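Local structure of Phospholipase/Carboxylesterase (Dyadobacter fermentans, 4H0C) at residues Ala21-Ala35 with Glu49-Tyr63. The protein probably hydrolyses carboxylic esters, perhaps including palmitoyl thioesters on proteins, as an alpha/beta hydrolase of the phospholipase/carboxylesterase family. Numbering follows the deposited sequence. Where two conformers were deposited one is given.
Sequences AKKAVVMLHGRGGTA and EMAIYAPQATNNSWY. With CIT (citric acid), chain C.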
loop_
_atom_site.group_PDB
_atom_site.type_symbol
_atom_site.label_atom_id
_atom_site.label_comp_id
_atom_site.label_asym_id
_atom_site.label_seq_id
_atom_site.Cartn_x
_atom_site.Cartn_y
_atom_site.Cartn_z
ATOM N N ALA A 21 6.036 16.472 12.741
ATOM C CA ALA A 21 4.824 15.755 12.358
ATOM C C ALA A 21 4.285 14.838 13.454
ATOM O O ALA A 21 5.049 14.126 14.106
ATOM C CB ALA A 21 5.072 14.970 11.086
ATOM N N LYS A 22 2.966 14.894 13.631
ATOM C CA LYS A 22 2.209 14.012 14.511
ATOM C C LYS A 22 2.001 12.632 13.856
ATOM O O LYS A 22 1.839 11.623 14.542
ATOM C CB LYS A 22 0.836 14.640 14.807
ATOM C CG LYS A 22 0.893 16.059 15.363
ATOM C CD LYS A 22 -0.478 16.615 15.744
ATOM C CE LYS A 22 -1.279 17.003 14.509
ATOM N NZ LYS A 22 -0.695 18.159 13.767
ATOM N N LYS A 23 2.000 12.608 12.525
ATOM C CA LYS A 23 1.641 11.416 11.756
ATOM C C LYS A 23 2.517 11.348 10.512
ATOM O O LYS A 23 3.147 12.353 10.124
ATOM C CB LYS A 23 0.158 11.479 11.326
ATOM C CG LYS A 23 -0.832 11.683 12.440
ATOM C CD LYS A 23 -2.242 11.875 11.909
ATOM C CE LYS A 23 -3.246 11.693 13.044
ATOM N NZ LYS A 23 -4.617 11.992 12.545
ATOM N N ALA A 24 2.556 10.173 9.885
ATOM C CA ALA A 24 3.292 10.005 8.647
ATOM C C ALA A 24 2.512 9.133 7.727
ATOM O O ALA A 24 1.666 8.354 8.178
ATOM C CB ALA A 24 4.649 9.375 8.904
ATOM N N VAL A 25 2.791 9.258 6.439
ATOM C CA VAL A 25 2.142 8.375 5.461
ATOM C C VAL A 25 3.188 7.886 4.469
ATOM O O VAL A 25 4.006 8.685 3.978
ATOM C CB VAL A 25 0.953 9.046 4.722
ATOM C CG1 VAL A 25 1.395 10.278 3.915
ATOM C CG2 VAL A 25 0.284 8.027 3.793
ATOM N N VAL A 26 3.197 6.574 4.240
ATOM C CA VAL A 26 4.039 5.939 3.245
ATOM C C VAL A 26 3.183 5.776 1.991
ATOM O O VAL A 26 2.166 5.091 2.037
ATOM C CB VAL A 26 4.527 4.552 3.741
ATOM C CG1 VAL A 26 5.349 3.887 2.648
ATOM C CG2 VAL A 26 5.299 4.693 5.040
HETATM N N MSE A 27 3.582 6.426 0.884
HETATM C CA MSE A 27 2.799 6.424 -0.354
HETATM C C MSE A 27 3.547 5.628 -1.417
HETATM O O MSE A 27 4.716 5.887 -1.674
HETATM C CB MSE A 27 2.517 7.860 -0.824
HETATM C CG MSE A 27 1.909 8.715 0.288
HETATM SE SE MSE A 27 1.369 10.427 -0.349
HETATM C CE MSE A 27 -0.195 9.913 -1.381
ATOM N N LEU A 28 2.860 4.674 -2.038
ATOM C CA LEU A 28 3.484 3.728 -2.958
ATOM C C LEU A 28 2.845 3.855 -4.334
ATOM O O LEU A 28 1.650 3.592 -4.505
ATOM C CB LEU A 28 3.404 2.285 -2.406
ATOM C CG LEU A 28 4.054 2.085 -1.010
ATOM C CD1 LEU A 28 3.797 0.686 -0.474
ATOM C CD2 LEU A 28 5.557 2.335 -1.049
ATOM N N HIS A 29 3.662 4.271 -5.298
ATOM C CA HIS A 29 3.240 4.471 -6.674
ATOM C C HIS A 29 2.982 3.175 -7.406
ATOM O O HIS A 29 3.411 2.076 -6.979
ATOM C CB HIS A 29 4.257 5.316 -7.448
ATOM C CG HIS A 29 5.594 4.622 -7.711
ATOM N ND1 HIS A 29 5.763 3.657 -8.671
ATOM C CD2 HIS A 29 6.851 4.841 -7.150
ATOM C CE1 HIS A 29 7.069 3.273 -8.691
ATOM N NE2 HIS A 29 7.727 3.985 -7.746
ATOM N N GLY A 30 2.300 3.307 -8.533
ATOM C CA GLY A 30 1.969 2.166 -9.367
ATOM C C GLY A 30 3.011 1.817 -10.424
ATOM O O GLY A 30 4.070 2.441 -10.507
ATOM N N ARG A 31 2.694 0.813 -11.235
ATOM C CA ARG A 31 3.615 0.324 -12.271
ATOM C C ARG A 31 3.881 1.412 -13.311
ATOM O O ARG A 31 2.934 1.990 -13.876
ATOM C CB ARG A 31 3.062 -0.931 -12.949
ATOM C CG ARG A 31 4.077 -1.666 -13.820
ATOM C CD ARG A 31 3.418 -2.826 -14.563
ATOM N NE ARG A 31 2.824 -3.772 -13.602
ATOM C CZ ARG A 31 3.482 -4.788 -13.036
ATOM N NH1 ARG A 31 4.752 -5.038 -13.352
ATOM N NH2 ARG A 31 2.869 -5.561 -12.155
ATOM N N GLY A 32 5.158 1.666 -13.575
ATOM C CA GLY A 32 5.553 2.731 -14.508
ATOM C C GLY A 32 5.446 4.129 -13.919
ATOM O O GLY A 32 5.635 5.122 -14.630
ATOM N N GLY A 33 5.153 4.215 -12.622
ATOM C CA GLY A 33 4.877 5.490 -11.974
ATOM C C GLY A 33 6.063 6.025 -11.214
ATOM O O GLY A 33 7.153 5.428 -11.224
ATOM N N THR A 34 5.869 7.166 -10.559
ATOM C CA THR A 34 6.969 7.788 -9.823
ATOM C C THR A 34 6.520 8.236 -8.466
ATOM O O THR A 34 5.322 8.473 -8.238
ATOM C CB THR A 34 7.581 9.013 -10.570
ATOM O OG1 THR A 34 6.616 10.067 -10.636
ATOM C CG2 THR A 34 8.033 8.642 -11.990
ATOM N N ALA A 35 7.489 8.374 -7.561
ATOM C CA ALA A 35 7.216 8.939 -6.240
ATOM C C ALA A 35 6.613 10.344 -6.315
ATOM O O ALA A 35 5.642 10.655 -5.588
ATOM C CB ALA A 35 8.478 8.952 -5.411
ATOM N N GLU A 49 -1.596 16.742 7.902
ATOM C CA GLU A 49 -0.869 16.562 9.177
ATOM C C GLU A 49 0.257 15.518 9.091
ATOM O O GLU A 49 0.979 15.268 10.082
ATOM C CB GLU A 49 -1.827 16.231 10.320
ATOM C CG GLU A 49 -2.710 17.411 10.685
ATOM C CD GLU A 49 -3.822 17.053 11.643
ATOM O OE1 GLU A 49 -4.653 16.178 11.291
ATOM O OE2 GLU A 49 -3.868 17.651 12.742
HETATM N N MSE A 50 0.456 14.961 7.895
HETATM C CA MSE A 50 1.441 13.884 7.735
HETATM C C MSE A 50 2.770 14.343 7.146
HETATM O O MSE A 50 2.820 15.192 6.227
HETATM C CB MSE A 50 0.930 12.761 6.836
HETATM C CG MSE A 50 -0.077 11.775 7.495
HETATM SE SE MSE A 50 -1.750 12.688 7.853
HETATM C CE MSE A 50 -2.818 11.082 8.049
ATOM N N ALA A 51 3.838 13.749 7.682
ATOM C CA ALA A 51 5.119 13.704 6.986
ATOM C C ALA A 51 4.919 12.658 5.893
ATOM O O ALA A 51 4.513 11.539 6.180
ATOM C CB ALA A 51 6.242 13.308 7.938
ATOM N N ILE A 52 5.194 13.023 4.647
ATOM C CA ILE A 52 4.947 12.124 3.502
ATOM C C ILE A 52 6.263 11.525 3.032
ATOM O O ILE A 52 7.213 12.266 2.747
ATOM C CB ILE A 52 4.258 12.880 2.343
ATOM C CG1 ILE A 52 2.879 13.408 2.778
ATOM C CG2 ILE A 52 4.226 12.038 1.064
ATOM C CD1 ILE A 52 2.327 14.476 1.849
ATOM N N TYR A 53 6.330 10.191 3.012
ATOM C CA TYR A 53 7.458 9.456 2.434
ATOM C C TYR A 53 6.974 8.648 1.243
ATOM O O TYR A 53 6.029 7.879 1.372
ATOM C CB TYR A 53 8.000 8.448 3.453
ATOM C CG TYR A 53 8.824 9.082 4.560
ATOM C CD1 TYR A 53 10.189 8.793 4.689
ATOM C CD2 TYR A 53 8.241 9.938 5.491
ATOM C CE1 TYR A 53 10.955 9.369 5.700
ATOM C CE2 TYR A 53 9.008 10.530 6.494
ATOM C CZ TYR A 53 10.367 10.232 6.587
ATOM O OH TYR A 53 11.153 10.790 7.564
ATOM N N ALA A 54 7.645 8.771 0.100
ATOM C CA ALA A 54 7.282 7.999 -1.079
ATOM C C ALA A 54 8.560 7.388 -1.666
ATOM O O ALA A 54 9.368 8.108 -2.259
ATOM C CB ALA A 54 6.588 8.882 -2.101
ATOM N N PRO A 55 8.767 6.069 -1.480
ATOM C CA PRO A 55 9.964 5.472 -2.070
ATOM C C PRO A 55 9.785 5.333 -3.570
ATOM O O PRO A 55 8.660 5.116 -4.036
ATOM C CB PRO A 55 10.052 4.085 -1.405
ATOM C CG PRO A 55 8.662 3.770 -0.972
ATOM C CD PRO A 55 8.032 5.115 -0.622
ATOM N N GLN A 56 10.874 5.480 -4.325
ATOM C CA GLN A 56 10.815 5.336 -5.775
ATOM C C GLN A 56 11.293 3.950 -6.184
ATOM O O GLN A 56 12.400 3.552 -5.815
ATOM C CB GLN A 56 11.703 6.399 -6.456
ATOM C CG GLN A 56 11.895 6.169 -7.949
ATOM C CD GLN A 56 10.624 6.435 -8.748
ATOM O OE1 GLN A 56 9.997 7.497 -8.601
ATOM N NE2 GLN A 56 10.239 5.478 -9.607
ATOM N N ALA A 57 10.496 3.252 -6.995
ATOM C CA ALA A 57 10.881 1.929 -7.485
ATOM C C ALA A 57 11.939 2.031 -8.576
ATOM O O ALA A 57 11.863 2.881 -9.470
ATOM C CB ALA A 57 9.676 1.152 -7.994
ATOM N N THR A 58 12.937 1.155 -8.477
ATOM C CA THR A 58 13.877 0.947 -9.557
ATOM C C THR A 58 13.083 0.383 -10.727
ATOM O O THR A 58 12.157 -0.397 -10.522
ATOM C CB THR A 58 15.002 0.003 -9.096
ATOM O OG1 THR A 58 15.761 0.686 -8.090
ATOM C CG2 THR A 58 15.940 -0.383 -10.247
ATOM N N ASN A 59 13.418 0.836 -11.935
ATOM C CA ASN A 59 12.670 0.512 -13.166
ATOM C C ASN A 59 11.224 1.023 -13.156
ATOM O O ASN A 59 10.392 0.614 -13.996
ATOM C CB ASN A 59 12.732 -0.985 -13.458
ATOM C CG ASN A 59 14.151 -1.465 -13.739
ATOM O OD1 ASN A 59 14.924 -0.760 -14.382
ATOM N ND2 ASN A 59 14.500 -2.667 -13.258
ATOM N N ASN A 60 10.943 1.943 -12.228
ATOM C CA ASN A 60 9.591 2.473 -12.003
ATOM C C ASN A 60 8.561 1.352 -11.818
ATOM O O ASN A 60 7.378 1.525 -12.131
ATOM C CB ASN A 60 9.139 3.376 -13.163
ATOM C CG ASN A 60 9.874 4.697 -13.227
ATOM O OD1 ASN A 60 10.690 5.025 -12.377
ATOM N ND2 ASN A 60 9.571 5.470 -14.251
ATOM N N SER A 61 9.009 0.208 -11.297
ATOM C CA SER A 61 8.129 -0.935 -11.126
ATOM C C SER A 61 8.598 -1.796 -9.968
ATOM O O SER A 61 9.756 -2.255 -9.951
ATOM C CB SER A 61 8.066 -1.757 -12.426
ATOM O OG SER A 61 7.261 -2.924 -12.255
ATOM N N TRP A 62 7.697 -2.018 -9.001
ATOM C CA TRP A 62 8.018 -2.835 -7.805
ATOM C C TRP A 62 8.418 -4.258 -8.097
ATOM O O TRP A 62 9.294 -4.807 -7.428
ATOM C CB TRP A 62 6.898 -2.755 -6.762
ATOM C CG TRP A 62 6.665 -1.328 -6.326
ATOM C CD1 TRP A 62 5.532 -0.532 -6.524
ATOM C CD2 TRP A 62 7.605 -0.485 -5.584
ATOM N NE1 TRP A 62 5.715 0.714 -5.975
ATOM C CE2 TRP A 62 6.954 0.815 -5.411
ATOM C CE3 TRP A 62 8.893 -0.669 -5.101
ATOM C CZ2 TRP A 62 7.586 1.877 -4.741
ATOM C CZ3 TRP A 62 9.515 0.386 -4.431
ATOM C CH2 TRP A 62 8.874 1.636 -4.263
ATOM N N TYR A 63 7.789 -4.863 -9.095
ATOM C CA TYR A 63 8.097 -6.254 -9.468
ATOM C C TYR A 63 7.620 -6.422 -10.917
ATOM O O TYR A 63 6.680 -5.724 -11.342
ATOM C CB TYR A 63 7.408 -7.256 -8.482
ATOM C CG TYR A 63 5.969 -6.908 -8.165
ATOM C CD1 TYR A 63 4.936 -7.241 -9.061
ATOM C CD2 TYR A 63 5.629 -6.196 -7.009
ATOM C CE1 TYR A 63 3.614 -6.888 -8.798
ATOM C CE2 TYR A 63 4.319 -5.879 -6.726
ATOM C CZ TYR A 63 3.322 -6.197 -7.637
ATOM O OH TYR A 63 2.033 -5.845 -7.385
HETATM C C1 CIT C . -0.567 -3.747 -12.677
HETATM O O1 CIT C . 0.278 -4.403 -13.309
HETATM O O2 CIT C . -0.450 -2.518 -12.506
HETATM C C2 CIT C . -1.763 -4.477 -12.105
HETATM C C3 CIT C . -1.511 -4.846 -10.634
HETATM O O7 CIT C . -1.179 -3.678 -9.887
HETATM C C4 CIT C . -2.750 -5.471 -9.990
HETATM C C5 CIT C . -3.666 -4.398 -9.436
HETATM O O3 CIT C . -3.726 -4.232 -8.189
HETATM O O4 CIT C . -4.337 -3.718 -10.249
HETATM C C6 CIT C . -0.338 -5.790 -10.470
HETATM O O5 CIT C . 0.574 -5.461 -9.667
HETATM O O6 CIT C . -0.348 -6.859 -11.104
HETATM O O HOH W 1 1.403 17.011 12.136
HETATM O O HOH W 2 6.022 5.728 -4.077
HETATM O O HOH W 3 6.757 -3.935 -14.813
#
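With CG set between its backbone N and carbonyl carbon (chi1 69°), H29 folds its imidazole in between W62 and the turn G30-G33, its rim reaching A57; G33 O and T34 N lie over one face, offset toward the rim, and W62, with CG anti to its carbonyl carbon, lays its indole over the opposite face. The imidazole and the five-membered ring of W62 form an offset stack, planes 27° apart, and W62 NE1 gives a hydrogen bond of 2.9 Å to H29 O, close to the indole plane. Both imidazole nitrogens are used near the ring plane: NE2 of H29 accepts from A57 N at 3.0 Å, nearly straight at 167°, while its ND1 donates to G30 O. Replacing H29 with an alanine is likely to leave A57 N without its acceptor, G30 O without one of its two donors, and a gap beside the indole. Q56, bent at chi2, accepts at OE1 from A35 N (2.9 Å), the donor standing above the plane of the side-chain carbonyl, and its NE2 bonds A57 O. G32 N donates to N60 O at 2.7 Å. Leading into these loops, the parallel strands 23-28 and 50-55 of one beta-alpha-beta unit share four backbone hydrogen bonds, from A51 N to K23 O through to M27 N to Y53 O. On one sheet face V25 CG1 packs on I52 CG1 (3.6 Å); on the other lie A24 and Y53. A water joins M27 O, H29 N and P55 O, and just before the strands K22 NZ forms a salt bridge with E49 OE2. R31 NE donates to O1 of a citrate, probably from the crystallisation liquor, at 2.6 Å, and Y63 OH to its O5; R31 and Y63 can thus hold a carboxylate next to S108, the probable nucleophile. With both nitrogens satisfied the imidazole's rotation is fixed, and the W62, Q56 and N60 bonds share in joining the loops.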